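Local coordinates for protein NAD-dependent aldehyde dehydrogenase (Burkholderia multivorans, PDB 5UJU) that probably catalyses the NAD-dependent oxidation of aldehydes to carboxylic acids, at residues 56-59 with 60-64; 152-156 with 157-161; 245-248 with 249-252; 253-256 with 257-261. All coordinates share one frame; numbering follows the deposited sequence. Where two conformers were deposited one is given.

Contact 1: 56-59 with 60-64; sequences AAFK and SHLGK
Ser-60 N reaches back to Ala-56 O at 3.0 Å in an i to i-4 bond, and the next two amides shorten their reach by one residue. His-61 N bonds to Phe-58 O at 3.0 Å, and Leu-62 N bonds to Lys-59 O at 3.1 Å. Both donors stand above the planes of their carbonyls. The hydroxyl of Ser-60 turns back along the helix, with chi1 at 84° placing OG between the backbone N and the carbonyl carbon. There Ser-60 OG donates to Ala-57 O at 2.8 Å. Ala-57 O also lies over one face of the His-61 imidazole, 3.2 Å from His-61 CD2 and offset toward the ring's rim. It makes no hydrogen bond with that ring. The histidine's NE2 bonds instead to Glu-136 on helix 134-145. Leu-62 folds back over the last turn at a slant to Phe-58, with Leu-62 CD2 4.1 Å from Phe-58 CZ. His-61 and Phe-58 both also touch Leu-245 of helix 245-260. The closing bonds span three residues and lead into a type II beta turn from His-61 to Lys-64, with Gly-63 at positive phi. This is the C-terminal end of helix 50-60 passing into a turn.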
loop_
_atom_site.group_PDB
_atom_site.type_symbol
_atom_site.label_atom_id
_atom_site.label_comp_id
_atom_site.label_asym_id
_atom_site.label_seq_id
_atom_site.Cartn_x
_atom_site.Cartn_y
_atom_site.Cartn_z
ATOM N N ALA A 56 8.681 -39.540 -12.582
ATOM C CA ALA A 56 10.101 -39.799 -12.811
ATOM C C ALA A 56 10.947 -38.570 -12.497
ATOM O O ALA A 56 12.020 -38.686 -11.895
ATOM C CB ALA A 56 10.337 -40.252 -14.254
ATOM N N ALA A 57 10.471 -37.379 -12.885
ATOM C CA ALA A 57 11.195 -36.149 -12.558
ATOM C C ALA A 57 11.292 -35.949 -11.052
ATOM O O ALA A 57 12.332 -35.516 -10.537
ATOM C CB ALA A 57 10.513 -34.941 -13.205
ATOM N N PHE A 58 10.214 -36.245 -10.326
ATOM C CA PHE A 58 10.270 -36.130 -8.875
ATOM C C PHE A 58 11.308 -37.083 -8.287
ATOM O O PHE A 58 12.131 -36.682 -7.458
ATOM C CB PHE A 58 8.881 -36.394 -8.277
ATOM C CG PHE A 58 8.903 -36.671 -6.814
ATOM C CD1 PHE A 58 9.163 -35.650 -5.912
ATOM C CD2 PHE A 58 8.637 -37.938 -6.329
ATOM C CE1 PHE A 58 9.171 -35.897 -4.554
ATOM C CE2 PHE A 58 8.637 -38.184 -4.968
ATOM C CZ PHE A 58 8.905 -37.166 -4.087
ATOM N N LYS A 59 11.272 -38.360 -8.698
ATOM C CA LYS A 59 12.225 -39.337 -8.166
ATOM C C LYS A 59 13.666 -38.962 -8.470
ATOM O O LYS A 59 14.573 -39.338 -7.718
ATOM C CB LYS A 59 11.946 -40.735 -8.714
ATOM C CG LYS A 59 10.760 -41.448 -8.079
ATOM C CD LYS A 59 10.328 -42.618 -8.958
ATOM C CE LYS A 59 9.214 -43.456 -8.323
ATOM N NZ LYS A 59 8.871 -44.634 -9.191
ATOM N N SER A 60 13.907 -38.247 -9.571
ATOM C CA SER A 60 15.278 -37.865 -9.899
ATOM C C SER A 60 15.876 -36.918 -8.864
ATOM O O SER A 60 17.101 -36.849 -8.755
ATOM C CB SER A 60 15.334 -37.232 -11.291
ATOM O OG SER A 60 15.005 -35.853 -11.239
ATOM N N HIS A 61 15.052 -36.207 -8.084
ATOM C CA HIS A 61 15.605 -35.320 -7.067
ATOM C C HIS A 61 16.024 -36.062 -5.808
ATOM O O HIS A 61 16.769 -35.502 -4.994
ATOM C CB HIS A 61 14.596 -34.233 -6.680
ATOM C CG HIS A 61 14.084 -33.447 -7.841
ATOM N ND1 HIS A 61 14.911 -32.749 -8.696
ATOM C CD2 HIS A 61 12.825 -33.253 -8.295
ATOM C CE1 HIS A 61 14.182 -32.159 -9.627
ATOM N NE2 HIS A 61 12.910 -32.446 -9.402
ATOM N N LEU A 62 15.551 -37.292 -5.617
ATOM C CA LEU A 62 15.777 -37.993 -4.365
ATOM C C LEU A 62 17.212 -38.501 -4.302
ATOM O O LEU A 62 17.762 -38.979 -5.298
ATOM C CB LEU A 62 14.803 -39.166 -4.244
ATOM C CG LEU A 62 13.327 -38.800 -4.431
ATOM C CD1 LEU A 62 12.434 -39.986 -4.125
ATOM C CD2 LEU A 62 12.925 -37.595 -3.587
ATOM N N GLY A 63 17.818 -38.397 -3.121
ATOM C CA GLY A 63 19.179 -38.886 -2.952
ATOM C C GLY A 63 20.262 -38.119 -3.683
ATOM O O GLY A 63 21.317 -38.688 -3.973
ATOM N N LYS A 64 20.038 -36.850 -4.008
ATOM C CA LYS A 64 21.074 -36.088 -4.691
ATOM C C LYS A 64 20.944 -34.615 -4.328
ATOM O O LYS A 64 19.928 -34.167 -3.788
ATOM C CB LYS A 64 21.026 -36.312 -6.204
ATOM C CG LYS A 64 20.036 -35.463 -6.960
ATOM C CD LYS A 64 20.169 -35.745 -8.456
ATOM C CE LYS A 64 20.351 -34.476 -9.257
ATOM N NZ LYS A 64 20.483 -34.781 -10.712
#

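Contact 2: 152-156 with 157-161; sequences AFQAG and GPHAQ
Phe-153 has CG anti to the backbone N (chi1 -179°), which sends its ring out beside the following turn to meet Pro-158. Gln-154 and His-159 both hold CG anti to the carbonyl carbon, and their side chains run side by side in the same direction. Pro-158 CD sits over one face of the Phe-153 ring, 4.3 Å from the centroid and offset toward the rim. Pro-158 CG is closer to the ring carbon CE2 of Phe-153, at 3.8 Å. A second CH-pi contact puts Gln-154 CB over a face of the His-159 imidazole, 4.1 Å from its centroid. The side-chain amide of Gln-154 and the imidazole of His-159 are turned 48° apart. The backbone turns at Gly-157, which ends one helix and is the N-cap of the next. Gly-157 N bonds to Phe-153 O at 2.7 Å. His-159 N bonds to Gln-154 O at 2.8 Å, spanning five residues. A water links Gly-156 O to Gln-161 NE2. The imidazole NE2 of His-159 bonds to Glu-39. This buried corner between helices 149-156 and 158-175 has Phe-153 and Pro-158 against helix 134-145, while Ala-160 and His-159 face helix 217-230.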
loop_
_atom_site.group_PDB
_atom_site.type_symbol
_atom_site.label_atom_id
_atom_site.label_comp_id
_atom_site.label_asym_id
_atom_site.label_seq_id
_atom_site.Cartn_x
_atom_site.Cartn_y
_atom_site.Cartn_z
ATOM N N ALA A 152 -2.603 -32.056 -4.002
ATOM C CA ALA A 152 -1.243 -31.601 -4.260
ATOM C C ALA A 152 -1.114 -31.082 -5.687
ATOM O O ALA A 152 -0.519 -30.026 -5.919
ATOM C CB ALA A 152 -0.257 -32.737 -3.997
ATOM N N PHE A 153 -1.736 -31.772 -6.643
ATOM C CA PHE A 153 -1.729 -31.313 -8.028
ATOM C C PHE A 153 -2.476 -29.990 -8.183
ATOM O O PHE A 153 -1.928 -29.010 -8.694
ATOM C CB PHE A 153 -2.346 -32.388 -8.926
ATOM C CG PHE A 153 -2.364 -32.019 -10.383
ATOM C CD1 PHE A 153 -1.267 -32.298 -11.201
ATOM C CD2 PHE A 153 -3.469 -31.392 -10.936
ATOM C CE1 PHE A 153 -1.275 -31.950 -12.545
ATOM C CE2 PHE A 153 -3.484 -31.042 -12.283
ATOM C CZ PHE A 153 -2.382 -31.316 -13.088
ATOM N N GLN A 154 -3.732 -29.940 -7.742
ATOM C CA GLN A 154 -4.534 -28.736 -7.937
ATOM C C GLN A 154 -3.983 -27.567 -7.134
ATOM O O GLN A 154 -3.661 -26.510 -7.691
ATOM C CB GLN A 154 -5.985 -29.005 -7.559
ATOM C CG GLN A 154 -6.632 -30.082 -8.371
ATOM C CD GLN A 154 -8.143 -30.047 -8.249
ATOM O OE1 GLN A 154 -8.687 -29.449 -7.317
ATOM N NE2 GLN A 154 -8.830 -30.670 -9.203
ATOM N N ALA A 155 -3.855 -27.743 -5.818
ATOM C CA ALA A 155 -3.387 -26.646 -4.978
ATOM C C ALA A 155 -1.923 -26.313 -5.234
ATOM O O ALA A 155 -1.528 -25.148 -5.131
ATOM C CB ALA A 155 -3.612 -26.983 -3.501
ATOM N N GLY A 156 -1.094 -27.304 -5.560
ATOM C CA GLY A 156 0.305 -27.005 -5.790
ATOM C C GLY A 156 0.596 -26.540 -7.201
ATOM O O GLY A 156 1.543 -25.780 -7.416
ATOM N N GLY A 157 -0.222 -26.958 -8.172
ATOM C CA GLY A 157 0.010 -26.636 -9.562
ATOM C C GLY A 157 -0.975 -25.602 -10.080
ATOM O O GLY A 157 -0.897 -24.423 -9.739
ATOM N N PRO A 158 -1.938 -26.043 -10.897
ATOM C CA PRO A 158 -2.872 -25.096 -11.546
ATOM C C PRO A 158 -3.477 -24.013 -10.660
ATOM O O PRO A 158 -3.500 -22.849 -11.076
ATOM C CB PRO A 158 -3.951 -26.037 -12.098
ATOM C CG PRO A 158 -3.204 -27.271 -12.433
ATOM C CD PRO A 158 -2.077 -27.405 -11.431
ATOM N N HIS A 159 -3.980 -24.345 -9.463
ATOM C CA HIS A 159 -4.599 -23.306 -8.635
ATOM C C HIS A 159 -3.567 -22.294 -8.148
ATOM O O HIS A 159 -3.854 -21.089 -8.086
ATOM C CB HIS A 159 -5.342 -23.929 -7.447
ATOM C CG HIS A 159 -6.596 -24.652 -7.828
ATOM N ND1 HIS A 159 -7.418 -25.251 -6.898
ATOM C CD2 HIS A 159 -7.170 -24.872 -9.033
ATOM C CE1 HIS A 159 -8.438 -25.820 -7.514
ATOM N NE2 HIS A 159 -8.312 -25.602 -8.811
ATOM N N ALA A 160 -2.355 -22.760 -7.808
ATOM C CA ALA A 160 -1.291 -21.831 -7.439
ATOM C C ALA A 160 -0.885 -20.987 -8.632
ATOM O O ALA A 160 -0.655 -19.776 -8.497
ATOM C CB ALA A 160 -0.075 -22.581 -6.892
ATOM N N GLN A 161 -0.801 -21.617 -9.807
ATOM C CA GLN A 161 -0.502 -20.887 -11.032
ATOM C C GLN A 161 -1.591 -19.862 -11.344
ATOM O O GLN A 161 -1.290 -18.743 -11.773
ATOM C CB GLN A 161 -0.308 -21.890 -12.170
ATOM C CG GLN A 161 0.898 -22.808 -11.938
ATOM C CD GLN A 161 0.716 -24.189 -12.513
ATOM O OE1 GLN A 161 -0.207 -24.434 -13.291
ATOM N NE2 GLN A 161 1.607 -25.106 -12.143
HETATM O O HOH W 1 3.016 -24.814 -9.735
#

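Contact 3: 245-248 with 249-252; sequences LPLA and ITVR
Leu-245 and Ile-249 lie one turn apart on helix 245-260, the crossover helix of a beta-alpha-beta unit between parallel strands 234-238 and 268-270. The unit belongs to a Rossmann-type sheet, consistent with the NAD-binding domain of this family. Four i to i-4 bonds run through this first part of the helix. The straightest is Ile-249 N to Leu-245 O, 2.9 Å long with an N-H...O angle of 178°. On the same side, Leu-245 CG meets Ile-249 CD1 at 4.0 Å. The leucine gets there with CG anti to its main-chain N (chi1 -171°). Both residues also touch helix 134-145. Ala-248 and Val-251 pack on strand 268-270, and Val-251 CG2 lies 3.2 Å from Leu-247 O. The Arg-252 chain bends at chi3, and in one of its two conformers NH1 forms a salt bridge with Glu-136. Thr-250 faces helix 217-230, where Tyr-222 OH is a hydrogen-bonding partner of its OG1. The carbonyl of Pro-246 accepts twice from this one threonine. The amide stands above the carbonyl plane, with Thr-250 N 3.3 Å from Pro-246 O. The hydroxyl is the shorter contact, Thr-250 OG1 donating to Pro-246 O at 2.8 Å and tilted 21° from that plane.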
loop_
_atom_site.group_PDB
_atom_site.type_symbol
_atom_site.label_atom_id
_atom_site.label_comp_id
_atom_site.label_asym_id
_atom_site.label_seq_id
_atom_site.Cartn_x
_atom_site.Cartn_y
_atom_site.Cartn_z
ATOM N N LEU A 245 11.443 -28.373 -1.808
ATOM C CA LEU A 245 11.462 -28.879 -3.178
ATOM C C LEU A 245 10.464 -28.201 -4.105
ATOM O O LEU A 245 10.854 -27.862 -5.237
ATOM C CB LEU A 245 11.250 -30.402 -3.181
ATOM C CG LEU A 245 11.474 -31.046 -4.560
ATOM C CD1 LEU A 245 12.892 -30.720 -5.075
ATOM C CD2 LEU A 245 11.241 -32.561 -4.572
ATOM N N PRO A 246 9.191 -27.985 -3.725
ATOM C CA PRO A 246 8.275 -27.308 -4.661
ATOM C C PRO A 246 8.755 -25.931 -5.084
ATOM O O PRO A 246 8.558 -25.554 -6.246
ATOM C CB PRO A 246 6.941 -27.238 -3.877
ATOM C CG PRO A 246 7.022 -28.357 -2.910
ATOM C CD PRO A 246 8.475 -28.447 -2.515
ATOM N N LEU A 247 9.359 -25.157 -4.174
ATOM C CA LEU A 247 9.865 -23.850 -4.561
ATOM C C LEU A 247 11.239 -23.931 -5.218
ATOM O O LEU A 247 11.578 -23.055 -6.012
ATOM C CB LEU A 247 9.912 -22.923 -3.353
ATOM C CG LEU A 247 8.487 -22.516 -2.942
ATOM C CD1 LEU A 247 8.502 -21.892 -1.559
ATOM C CD2 LEU A 247 7.865 -21.559 -3.978
ATOM N N ALA A 248 12.031 -24.963 -4.915
ATOM C CA ALA A 248 13.301 -25.149 -5.624
ATOM C C ALA A 248 13.060 -25.433 -7.101
ATOM O O ALA A 248 13.724 -24.854 -7.972
ATOM C CB ALA A 248 14.101 -26.286 -4.994
ATOM N N ILE A 249 12.101 -26.319 -7.398
ATOM C CA ILE A 249 11.692 -26.559 -8.781
ATOM C C ILE A 249 11.227 -25.258 -9.421
ATOM O O ILE A 249 11.584 -24.952 -10.566
ATOM C CB ILE A 249 10.586 -27.633 -8.834
ATOM C CG1 ILE A 249 11.101 -28.987 -8.360
ATOM C CG2 ILE A 249 9.992 -27.741 -10.232
ATOM C CD1 ILE A 249 9.969 -29.983 -8.113
ATOM N N THR A 250 10.422 -24.474 -8.685
ATOM C CA THR A 250 9.917 -23.201 -9.195
ATOM C C THR A 250 11.059 -22.238 -9.526
ATOM O O THR A 250 11.084 -21.615 -10.598
ATOM C CB THR A 250 8.970 -22.567 -8.168
ATOM O OG1 THR A 250 7.860 -23.449 -7.898
ATOM C CG2 THR A 250 8.427 -21.267 -8.714
ATOM N N VAL A 251 11.999 -22.078 -8.599
ATOM C CA VAL A 251 13.133 -21.194 -8.842
ATOM C C VAL A 251 13.938 -21.666 -10.051
ATOM O O VAL A 251 14.341 -20.857 -10.892
ATOM C CB VAL A 251 14.008 -21.086 -7.583
ATOM C CG1 VAL A 251 15.323 -20.386 -7.937
ATOM C CG2 VAL A 251 13.258 -20.318 -6.480
ATOM N N ARG A 252 14.176 -22.977 -10.162
ATOM C CA ARG A 252 14.911 -23.516 -11.308
ATOM C C ARG A 252 14.259 -23.101 -12.625
ATOM O O ARG A 252 14.935 -22.650 -13.559
ATOM C CB ARG A 252 14.989 -25.045 -11.202
ATOM C CG ARG A 252 15.741 -25.759 -12.351
ATOM C CD ARG A 252 15.341 -27.255 -12.448
ATOM N NE ARG A 252 14.022 -27.460 -13.052
ATOM C CZ ARG A 252 13.199 -28.469 -12.758
ATOM N NH1 ARG A 252 13.542 -29.387 -11.862
ATOM N NH2 ARG A 252 12.024 -28.565 -13.367
#

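Contact 4: 253-256 with 257-261; sequences IARD and VLREA
Leu-258 folds back on the carbonyl of Ala-254 on the buried side of this helix end, with Leu-258 CD1 3.4 Å from Ala-254 O. Leu-258 N bonds to Ala-254 O at 3.0 Å, in the carbonyl plane. Val-257 is packed in a similar way, its CG2 3.5 Å from Ile-253 O. Beyond the backbone, Val-257 and Ile-253 lie against helix 97-132. Leu-258 touches that helix at Trp-111 and strand 268-270 at Val-268. It thus bridges the helix and the strand. The i to i-4 bonds continue to Glu-260 N and Asp-256 O, at 2.9 Å. These are the last turns of helix 245-260, the crossover helix of the beta-alpha-beta unit that leads to strand 268-270. The solvent side is looser and carries Arg-259 and Glu-260, with Asp-256 partly exposed. Asp-256 OD1 comes to the edge of the Arg-259 guanidinium, near its plane, in a long salt bridge of 3.5 Å to Arg-259 NH1. The carboxylate and guanidinium planes are 60° apart. The Arg-259 side chain starts with CG anti to the backbone N and bends at chi3 (-73°), which carries its head back toward Arg-255. That arginine is buried, its NH1 held by Val-268 O and Asn-266. A water joins the two arginines at their edges, accepting from Arg-255 NE at 3.0 Å and from Arg-259 NH2 at 3.3 Å. Both also form salt bridges with Asp-69, which would offset their like charges. Glu-260 CG lies 3.2 Å from Asp-256 O, and its carboxylate pairs with Arg-129 of helix 97-132.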
loop_
_atom_site.group_PDB
_atom_site.type_symbol
_atom_site.label_atom_id
_atom_site.label_comp_id
_atom_site.label_asym_id
_atom_site.label_seq_id
_atom_site.Cartn_x
_atom_site.Cartn_y
_atom_site.Cartn_z
ATOM N N ILE A 253 12.939 -23.257 -12.718
ATOM C CA ILE A 253 12.237 -22.929 -13.952
ATOM C C ILE A 253 12.261 -21.425 -14.204
ATOM O O ILE A 253 12.464 -20.977 -15.341
ATOM C CB ILE A 253 10.805 -23.496 -13.909
ATOM C CG1 ILE A 253 10.854 -25.031 -13.931
ATOM C CG2 ILE A 253 10.000 -22.991 -15.082
ATOM C CD1 ILE A 253 9.470 -25.723 -13.761
ATOM N N ALA A 254 12.091 -20.618 -13.146
ATOM C CA ALA A 254 12.196 -19.168 -13.292
ATOM C C ALA A 254 13.556 -18.762 -13.854
ATOM O O ALA A 254 13.637 -17.919 -14.752
ATOM C CB ALA A 254 11.981 -18.473 -11.947
ATOM N N ARG A 255 14.630 -19.353 -13.325
ATOM C CA ARG A 255 15.983 -19.017 -13.757
ATOM C C ARG A 255 16.222 -19.419 -15.205
ATOM O O ARG A 255 16.922 -18.719 -15.944
ATOM C CB ARG A 255 16.990 -19.703 -12.836
ATOM C CG ARG A 255 16.978 -19.151 -11.412
ATOM C CD ARG A 255 17.892 -19.947 -10.506
ATOM N NE ARG A 255 19.295 -19.874 -10.923
ATOM C CZ ARG A 255 20.133 -18.923 -10.524
ATOM N NH1 ARG A 255 19.710 -17.955 -9.721
ATOM N NH2 ARG A 255 21.388 -18.925 -10.937
ATOM N N ASP A 256 15.656 -20.551 -15.620
ATOM C CA ASP A 256 15.708 -20.960 -17.021
ATOM C C ASP A 256 15.157 -19.875 -17.929
ATOM O O ASP A 256 15.785 -19.493 -18.925
ATOM C CB ASP A 256 14.897 -22.241 -17.216
ATOM C CG ASP A 256 15.619 -23.466 -16.728
ATOM O OD1 ASP A 256 16.831 -23.379 -16.434
ATOM O OD2 ASP A 256 14.962 -24.523 -16.646
ATOM N N VAL A 257 13.959 -19.386 -17.611
ATOM C CA VAL A 257 13.301 -18.391 -18.448
ATOM C C VAL A 257 14.107 -17.101 -18.464
ATOM O O VAL A 257 14.329 -16.501 -19.523
ATOM C CB VAL A 257 11.864 -18.146 -17.954
ATOM C CG1 VAL A 257 11.240 -17.002 -18.723
ATOM C CG2 VAL A 257 11.030 -19.433 -18.087
ATOM N N LEU A 258 14.558 -16.661 -17.287
ATOM C CA LEU A 258 15.337 -15.429 -17.204
ATOM C C LEU A 258 16.625 -15.539 -18.010
ATOM O O LEU A 258 16.980 -14.619 -18.757
ATOM C CB LEU A 258 15.641 -15.104 -15.736
ATOM C CG LEU A 258 14.435 -14.600 -14.937
ATOM C CD1 LEU A 258 14.571 -14.962 -13.447
ATOM C CD2 LEU A 258 14.293 -13.102 -15.116
ATOM N N ARG A 259 17.322 -16.671 -17.894
ATOM C CA ARG A 259 18.552 -16.869 -18.657
ATOM C C ARG A 259 18.273 -16.844 -20.155
ATOM O O ARG A 259 18.958 -16.153 -20.919
ATOM C CB ARG A 259 19.195 -18.199 -18.257
ATOM C CG ARG A 259 20.645 -18.366 -18.708
ATOM C CD ARG A 259 21.160 -19.766 -18.364
ATOM N NE ARG A 259 21.407 -19.956 -16.933
ATOM C CZ ARG A 259 20.565 -20.574 -16.108
ATOM N NH1 ARG A 259 19.415 -21.052 -16.568
ATOM N NH2 ARG A 259 20.866 -20.713 -14.822
ATOM N N GLU A 260 17.246 -17.576 -20.593
ATOM C CA GLU A 260 16.929 -17.651 -22.013
ATOM C C GLU A 260 16.486 -16.303 -22.560
ATOM O O GLU A 260 16.656 -16.038 -23.759
ATOM C CB GLU A 260 15.864 -18.722 -22.252
ATOM C CG GLU A 260 16.366 -20.135 -21.971
ATOM C CD GLU A 260 15.257 -21.180 -21.979
ATOM O OE1 GLU A 260 14.277 -21.005 -22.729
ATOM O OE2 GLU A 260 15.373 -22.178 -21.234
ATOM N N ALA A 261 15.932 -15.445 -21.699
ATOM C CA ALA A 261 15.532 -14.095 -22.080
ATOM C C ALA A 261 16.686 -13.092 -22.035
ATOM O O ALA A 261 16.459 -11.898 -22.261
ATOM C CB ALA A 261 14.390 -13.619 -21.169
HETATM O O HOH W 2 19.764 -22.467 -12.278
#

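In the fold
Contacts 3 and 4 follow each other along helix 245-260, their centres 13 Å apart. Contact 1 packs against the first turns of that helix: its centre is also 13 Å from that of contact 3, and Phe-58 CE1 lies 3.9 Å from Leu-245 CD2. Glu-136 joins the two, accepting a hydrogen bond from His-61 and, in one conformer, pairing with Arg-252. Contact 2 touches none of the others; its nearest atoms are about 7 Å from contact 3. Helix 217-230 meets both, through Thr-218 and Tyr-222. Helix 134-145 is shared by contacts 1, 2 and 3. The sodium ion is bound elsewhere, at Gly-348 and Gly-458.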